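Local coordinates for 3-oxoacyl-[acyl-carrier-protein] synthase (Arabidopsis thaliana, PDB 2IX4) that catalyses the condensation steps of mitochondrial fatty acid synthesis, lengthening acyl chains by two carbons taken from malonyl-ACP, at residues P311-A319 / E331-H342; A299-L309 / G421-A429. All coordinates share one frame; numbering follows the deposited sequence.

Interaction 1 (P311-A319 / E331-H342); sequences PNQIDYVNA and EARAIKTVFSEH. With K (potassium ion), chain D.
His-342 meets Ile-314 and Asn-312 in a way that illustrates how one ring can join a turn to a helix end. With CG anti to the backbone N (chi1 -175°), its imidazole reaches back to the 311-313 turn, and its NE2 donates to Ile-314 O at 2.8 Å. The bond is fairly straight (158° at the hydrogen) and lies close to the ring plane. One face of the same ring is roofed by Asn-312 CA in a CH-pi contact, 3.6 Å from the ring centroid; bond and contact together limit the ring's rotation. Phe-339 is placed otherwise: Pro-311 O sits at its edge, 3.3 Å from CD2, while Ile-314 crosses the phenyl at about a right angle, its CB 3.6 Å from Phe-339 CE2. The far end of that ring, CZ, meets Val-317 CG2 at 3.9 Å.

Toward the active site the extended side chain of Glu-331 brings OE2 to 3.3 Å from Ala-319 CA. The carboxylate is gripped by the backbone N of His-320, a predicted catalytic residue, and of Ala-321. Asn-318 O and OD1 bind potassium, as does Ala-319 O at a longer 3.3 Å from the ion, with Glu-368, Ser-414 and Asn-415 completing the site. Strand 316-318 and helix 325-339 begin a beta-alpha-beta unit whose second strand is 349-351; strand 411-418 is the other parallel neighbour of 316-318, and Ala-334 packs against helix 294-307.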
# COMPACT_ATOMS: atom_id res chain seq x y z
N PRO A 311 -24.22 16.29 11.15
CA PRO A 311 -24.12 16.70 9.75
C PRO A 311 -24.23 18.22 9.56
O PRO A 311 -23.47 18.79 8.77
CB PRO A 311 -25.31 15.99 9.10
CG PRO A 311 -25.50 14.77 9.92
CD PRO A 311 -25.19 15.19 11.33
N ASN A 312 -25.14 18.86 10.28
CA ASN A 312 -25.37 20.31 10.17
C ASN A 312 -24.20 21.18 10.65
O ASN A 312 -24.20 22.40 10.43
CB ASN A 312 -26.68 20.71 10.87
CG ASN A 312 -26.70 20.36 12.35
OD1 ASN A 312 -25.75 20.62 13.09
ND2 ASN A 312 -27.81 19.78 12.80
N GLN A 313 -23.21 20.56 11.29
CA GLN A 313 -22.03 21.26 11.78
C GLN A 313 -20.87 21.24 10.79
O GLN A 313 -19.77 21.70 11.11
CB GLN A 313 -21.60 20.71 13.14
CG GLN A 313 -22.51 21.12 14.30
CD GLN A 313 -22.16 20.40 15.59
OE1 GLN A 313 -22.26 19.18 15.69
NE2 GLN A 313 -21.78 21.17 16.60
N ILE A 314 -21.11 20.71 9.59
CA ILE A 314 -20.09 20.64 8.55
C ILE A 314 -20.24 21.79 7.57
O ILE A 314 -21.26 21.93 6.90
CB ILE A 314 -20.09 19.26 7.82
CG1 ILE A 314 -19.94 18.10 8.82
CG2 ILE A 314 -18.99 19.20 6.75
CD1 ILE A 314 -18.74 18.19 9.76
N ASP A 315 -19.20 22.62 7.49
CA ASP A 315 -19.23 23.83 6.68
C ASP A 315 -18.90 23.58 5.21
O ASP A 315 -19.57 24.13 4.33
CB ASP A 315 -18.29 24.89 7.26
CG ASP A 315 -18.77 25.44 8.59
OD1 ASP A 315 -19.97 25.32 8.91
OD2 ASP A 315 -17.94 26.01 9.32
N TYR A 316 -17.88 22.76 4.96
CA TYR A 316 -17.40 22.52 3.60
C TYR A 316 -17.09 21.05 3.32
O TYR A 316 -16.48 20.37 4.14
CB TYR A 316 -16.18 23.40 3.29
CG TYR A 316 -15.52 23.08 1.96
CD1 TYR A 316 -16.21 23.26 0.75
CD2 TYR A 316 -14.21 22.60 1.90
CE1 TYR A 316 -15.61 22.96 -0.47
CE2 TYR A 316 -13.60 22.30 0.68
CZ TYR A 316 -14.32 22.48 -0.50
OH TYR A 316 -13.73 22.19 -1.72
N VAL A 317 -17.53 20.57 2.17
CA VAL A 317 -17.20 19.23 1.70
C VAL A 317 -16.43 19.33 0.38
O VAL A 317 -16.95 19.85 -0.61
CB VAL A 317 -18.45 18.33 1.54
CG1 VAL A 317 -18.11 17.01 0.85
CG2 VAL A 317 -19.11 18.07 2.89
N ASN A 318 -15.19 18.85 0.37
CA ASN A 318 -14.46 18.68 -0.87
C ASN A 318 -14.77 17.30 -1.42
O ASN A 318 -14.25 16.29 -0.93
CB ASN A 318 -12.95 18.91 -0.66
CG ASN A 318 -12.17 18.89 -1.96
OD1 ASN A 318 -11.86 17.82 -2.49
ND2 ASN A 318 -11.82 20.06 -2.47
N ALA A 319 -15.64 17.25 -2.43
CA ALA A 319 -16.13 15.99 -3.00
C ALA A 319 -15.04 15.26 -3.78
O ALA A 319 -14.07 15.87 -4.24
CB ALA A 319 -17.33 16.26 -3.90
N GLU A 331 -22.07 10.13 -5.63
CA GLU A 331 -21.58 10.91 -4.50
C GLU A 331 -22.56 12.02 -4.13
O GLU A 331 -22.82 12.25 -2.94
CB GLU A 331 -20.18 11.47 -4.76
CG GLU A 331 -19.56 12.11 -3.52
CD GLU A 331 -18.18 12.67 -3.77
OE1 GLU A 331 -17.78 12.79 -4.95
OE2 GLU A 331 -17.48 12.99 -2.78
N ALA A 332 -23.11 12.71 -5.13
CA ALA A 332 -24.11 13.75 -4.91
C ALA A 332 -25.30 13.19 -4.14
O ALA A 332 -25.78 13.81 -3.19
CB ALA A 332 -24.57 14.34 -6.24
N ARG A 333 -25.76 12.01 -4.55
CA ARG A 333 -26.84 11.28 -3.88
C ARG A 333 -26.46 10.97 -2.43
O ARG A 333 -27.27 11.13 -1.51
CB ARG A 333 -27.13 10.00 -4.65
CG ARG A 333 -28.55 9.51 -4.55
CD ARG A 333 -28.85 8.46 -5.62
NE ARG A 333 -28.86 9.03 -6.97
CZ ARG A 333 -28.02 8.70 -7.95
NH1 ARG A 333 -27.07 7.79 -7.76
NH2 ARG A 333 -28.13 9.29 -9.14
N ALA A 334 -25.21 10.54 -2.23
CA ALA A 334 -24.68 10.21 -0.91
C ALA A 334 -24.57 11.43 0.00
O ALA A 334 -24.85 11.34 1.20
CB ALA A 334 -23.34 9.51 -1.04
N ILE A 335 -24.15 12.56 -0.57
CA ILE A 335 -24.09 13.83 0.17
C ILE A 335 -25.49 14.27 0.60
O ILE A 335 -25.67 14.77 1.72
CB ILE A 335 -23.35 14.94 -0.64
CG1 ILE A 335 -21.87 14.59 -0.79
CG2 ILE A 335 -23.50 16.31 0.04
CD1 ILE A 335 -21.12 15.43 -1.82
N LYS A 336 -26.48 14.07 -0.27
CA LYS A 336 -27.88 14.31 0.08
C LYS A 336 -28.37 13.43 1.22
O LYS A 336 -29.14 13.89 2.06
CB LYS A 336 -28.80 14.12 -1.14
CG LYS A 336 -29.50 15.39 -1.60
CD LYS A 336 -30.53 15.12 -2.70
CE LYS A 336 -31.82 14.54 -2.15
NZ LYS A 336 -32.89 14.44 -3.18
N THR A 337 -27.93 12.18 1.24
CA THR A 337 -28.35 11.22 2.27
C THR A 337 -27.73 11.54 3.64
O THR A 337 -28.40 11.44 4.67
CB THR A 337 -28.02 9.76 1.85
OG1 THR A 337 -28.70 9.45 0.63
CG2 THR A 337 -28.45 8.76 2.92
N VAL A 338 -26.47 11.94 3.64
CA VAL A 338 -25.75 12.23 4.88
C VAL A 338 -26.18 13.56 5.51
O VAL A 338 -26.35 13.65 6.72
CB VAL A 338 -24.21 12.19 4.66
CG1 VAL A 338 -23.46 12.70 5.89
CG2 VAL A 338 -23.76 10.78 4.32
N PHE A 339 -26.36 14.57 4.67
CA PHE A 339 -26.60 15.92 5.16
C PHE A 339 -28.06 16.37 5.05
O PHE A 339 -28.46 17.36 5.67
CB PHE A 339 -25.65 16.91 4.48
CG PHE A 339 -24.20 16.64 4.77
CD1 PHE A 339 -23.40 15.94 3.86
CD2 PHE A 339 -23.62 17.06 5.97
CE1 PHE A 339 -22.06 15.68 4.13
CE2 PHE A 339 -22.28 16.81 6.25
CZ PHE A 339 -21.50 16.12 5.33
N SER A 340 -28.86 15.62 4.29
CA SER A 340 -30.29 15.91 4.06
C SER A 340 -30.63 17.41 4.03
O SER A 340 -30.22 18.11 3.11
CB SER A 340 -31.18 15.14 5.04
OG SER A 340 -30.83 15.42 6.39
N GLU A 341 -31.35 17.88 5.05
CA GLU A 341 -31.83 19.27 5.10
C GLU A 341 -30.69 20.29 5.04
O GLU A 341 -30.84 21.35 4.43
CB GLU A 341 -32.70 19.50 6.35
CG GLU A 341 -33.56 18.30 6.77
CD GLU A 341 -34.70 18.00 5.81
OE1 GLU A 341 -34.56 17.04 5.01
OE2 GLU A 341 -35.72 18.71 5.84
N HIS A 342 -29.56 19.96 5.67
CA HIS A 342 -28.37 20.82 5.67
C HIS A 342 -27.82 21.03 4.26
O HIS A 342 -27.24 22.08 3.96
CB HIS A 342 -27.30 20.23 6.59
CG HIS A 342 -26.09 21.09 6.76
ND1 HIS A 342 -26.13 22.31 7.40
CD2 HIS A 342 -24.80 20.90 6.38
CE1 HIS A 342 -24.92 22.85 7.40
NE2 HIS A 342 -24.09 22.01 6.79
K K D . -11.88 15.01 -1.97

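Interaction 2 (A299-L309 / G421-A429); sequences AMTRALRQSGL and GTNASLLFA
The flat amide of Asn-423 is held by Asp-282 and Ser-280, to which its ND2 bonds, while its CB meets Ala-299 CB at 3.9 Å; no aromatic ring enters the contact. This is helix-on-sheet packing in the layered thiolase fold, with helix 294-307 on one side of strand 422-429 and helix 181-195 touching Ala-424 and Leu-426 on the other. The axes of helix and strand approach to 7.2 Å at an angle of 34°, a closeness that the small residues permit. Ala-303 CB lies 3.5 Å from Ser-425 O.

At the helix end Leu-427 takes over. Its CD2 touches Ser-307 OG at 3.3 Å, alongside Leu-304 and Leu-309. Ser-307 OG, set between the backbone N and the carbonyl carbon (chi1 65°), donates to Leu-304 O at 2.7 Å. Without the hydroxyl, as in an alanine here, Leu-304 O would probably be left to weak backbone bonds at the helix end, and a small gap is likely to open beside Leu-427 CD2. Nearer the start of the helix segment, Ser-425 OG hydrogen-bonds OD1 of Asn-415, a residue of the potassium site, and lies 3.7 Å from Met-300 CG.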
# COMPACT_ATOMS: atom_id res chain seq x y z
N ALA A 299 -18.67 5.96 4.85
CA ALA A 299 -17.39 6.63 5.08
C ALA A 299 -17.57 8.01 5.70
O ALA A 299 -16.85 8.38 6.64
CB ALA A 299 -16.61 6.73 3.77
N MET A 300 -18.53 8.77 5.18
CA MET A 300 -18.85 10.11 5.70
C MET A 300 -19.46 10.05 7.10
O MET A 300 -19.09 10.83 7.98
CB MET A 300 -19.78 10.85 4.73
CG MET A 300 -19.11 11.30 3.44
SD MET A 300 -20.14 12.40 2.44
CE MET A 300 -21.17 11.23 1.57
N THR A 301 -20.40 9.13 7.29
CA THR A 301 -21.05 8.93 8.58
C THR A 301 -20.04 8.55 9.67
O THR A 301 -20.12 9.04 10.80
CB THR A 301 -22.15 7.85 8.48
OG1 THR A 301 -23.12 8.28 7.51
CG2 THR A 301 -22.85 7.65 9.81
N ARG A 302 -19.09 7.68 9.32
CA ARG A 302 -18.08 7.21 10.26
C ARG A 302 -17.11 8.31 10.69
O ARG A 302 -16.73 8.38 11.86
CB ARG A 302 -17.34 6.00 9.68
CG ARG A 302 -18.13 4.71 9.84
CD ARG A 302 -17.74 3.64 8.83
NE ARG A 302 -18.61 2.47 8.93
CZ ARG A 302 -18.49 1.36 8.21
NH1 ARG A 302 -17.52 1.25 7.31
NH2 ARG A 302 -19.34 0.36 8.38
N ALA A 303 -16.72 9.16 9.74
CA ALA A 303 -15.87 10.31 10.04
C ALA A 303 -16.58 11.30 10.97
O ALA A 303 -15.98 11.82 11.91
CB ALA A 303 -15.43 11.00 8.75
N LEU A 304 -17.87 11.54 10.71
CA LEU A 304 -18.71 12.39 11.56
C LEU A 304 -18.82 11.85 12.98
O LEU A 304 -18.61 12.58 13.95
CB LEU A 304 -20.12 12.52 10.96
CG LEU A 304 -20.36 13.59 9.89
CD1 LEU A 304 -21.69 13.35 9.19
CD2 LEU A 304 -20.33 14.98 10.52
N ARG A 305 -19.16 10.56 13.08
CA ARG A 305 -19.33 9.88 14.36
C ARG A 305 -18.07 9.98 15.24
O ARG A 305 -18.18 10.22 16.44
CB ARG A 305 -19.74 8.42 14.14
CG ARG A 305 -20.11 7.62 15.40
CD ARG A 305 -21.21 8.29 16.23
NE ARG A 305 -20.67 9.32 17.12
CZ ARG A 305 -21.38 10.00 18.02
NH1 ARG A 305 -22.68 9.77 18.18
NH2 ARG A 305 -20.77 10.91 18.77
N GLN A 306 -16.90 9.82 14.62
CA GLN A 306 -15.62 9.93 15.32
C GLN A 306 -15.35 11.33 15.88
O GLN A 306 -14.76 11.47 16.96
CB GLN A 306 -14.47 9.53 14.39
CG GLN A 306 -14.37 8.05 14.08
CD GLN A 306 -13.42 7.76 12.93
OE1 GLN A 306 -12.39 8.40 12.80
NE2 GLN A 306 -13.77 6.78 12.11
N SER A 307 -15.78 12.35 15.14
CA SER A 307 -15.55 13.74 15.53
C SER A 307 -16.55 14.21 16.58
O SER A 307 -16.32 15.22 17.25
CB SER A 307 -15.63 14.65 14.30
OG SER A 307 -16.94 14.64 13.75
N GLY A 308 -17.65 13.48 16.72
CA GLY A 308 -18.73 13.83 17.63
C GLY A 308 -19.57 14.99 17.11
O GLY A 308 -20.26 15.66 17.89
N LEU A 309 -19.51 15.21 15.80
CA LEU A 309 -20.23 16.31 15.16
C LEU A 309 -21.46 15.82 14.39
O LEU A 309 -21.47 14.70 13.88
CB LEU A 309 -19.31 17.09 14.21
CG LEU A 309 -18.14 17.85 14.84
CD1 LEU A 309 -17.16 18.32 13.78
CD2 LEU A 309 -18.62 19.03 15.69
N GLY A 421 -13.70 -0.51 -4.56
CA GLY A 421 -14.75 -0.01 -3.68
C GLY A 421 -14.23 0.45 -2.33
O GLY A 421 -14.93 0.34 -1.33
N THR A 422 -13.00 0.97 -2.32
CA THR A 422 -12.36 1.42 -1.10
C THR A 422 -12.63 2.91 -0.87
O THR A 422 -12.34 3.74 -1.73
CB THR A 422 -10.82 1.12 -1.10
OG1 THR A 422 -10.21 1.69 0.06
CG2 THR A 422 -10.14 1.66 -2.37
N ASN A 423 -13.20 3.24 0.29
CA ASN A 423 -13.62 4.60 0.60
C ASN A 423 -12.99 5.16 1.85
O ASN A 423 -12.88 4.47 2.86
CB ASN A 423 -15.14 4.67 0.76
CG ASN A 423 -15.87 4.11 -0.43
OD1 ASN A 423 -15.62 4.51 -1.57
ND2 ASN A 423 -16.79 3.18 -0.18
N ALA A 424 -12.58 6.42 1.78
CA ALA A 424 -12.10 7.15 2.94
C ALA A 424 -12.73 8.54 2.98
O ALA A 424 -13.00 9.14 1.94
CB ALA A 424 -10.59 7.24 2.93
N SER A 425 -12.96 9.03 4.19
CA SER A 425 -13.45 10.37 4.40
C SER A 425 -12.66 10.99 5.55
O SER A 425 -12.66 10.47 6.67
CB SER A 425 -14.94 10.35 4.71
OG SER A 425 -15.54 11.60 4.42
N LEU A 426 -11.97 12.09 5.27
CA LEU A 426 -11.18 12.79 6.28
C LEU A 426 -11.90 14.05 6.73
O LEU A 426 -12.33 14.85 5.90
CB LEU A 426 -9.79 13.16 5.74
CG LEU A 426 -8.83 12.04 5.33
CD1 LEU A 426 -7.59 12.63 4.68
CD2 LEU A 426 -8.46 11.14 6.51
N LEU A 427 -12.04 14.22 8.05
CA LEU A 427 -12.74 15.37 8.60
C LEU A 427 -11.82 16.22 9.48
O LEU A 427 -11.29 15.74 10.49
CB LEU A 427 -14.00 14.94 9.36
CG LEU A 427 -14.89 16.01 10.03
CD1 LEU A 427 -15.28 17.12 9.05
CD2 LEU A 427 -16.13 15.37 10.61
N PHE A 428 -11.64 17.47 9.07
CA PHE A 428 -10.80 18.42 9.77
C PHE A 428 -11.65 19.49 10.45
O PHE A 428 -12.77 19.76 10.01
CB PHE A 428 -9.82 19.09 8.80
CG PHE A 428 -8.89 18.14 8.11
CD1 PHE A 428 -9.27 17.51 6.92
CD2 PHE A 428 -7.63 17.87 8.64
CE1 PHE A 428 -8.42 16.62 6.28
CE2 PHE A 428 -6.77 16.99 8.00
CZ PHE A 428 -7.16 16.36 6.82
N ALA A 429 -11.11 20.08 11.51
CA ALA A 429 -11.77 21.17 12.21
C ALA A 429 -10.75 22.16 12.74
O ALA A 429 -9.61 21.78 13.01
CB ALA A 429 -12.62 20.62 13.36

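How the interactions relate
Followed from the N terminus, the chain lays down helix 294-307, turns through 311-313 into strand 316-318, and then forms helix 325-339. Interaction 1 closes a short loop between 311-319 and 331-342, within a single strand-to-helix connection. Interaction 2 closes a far longer one, since strand 422-429 returns to 299-309 only after more than a hundred residues, and interaction 1 is nested inside it. Their centres are about 11 Å apart, and Ile-314 joins them: its CG1 packs 3.6 Å from Leu-304 CD2, and its CD1 also touches Leu-427. Together they tie two helices to the same sheet, beside the potassium site.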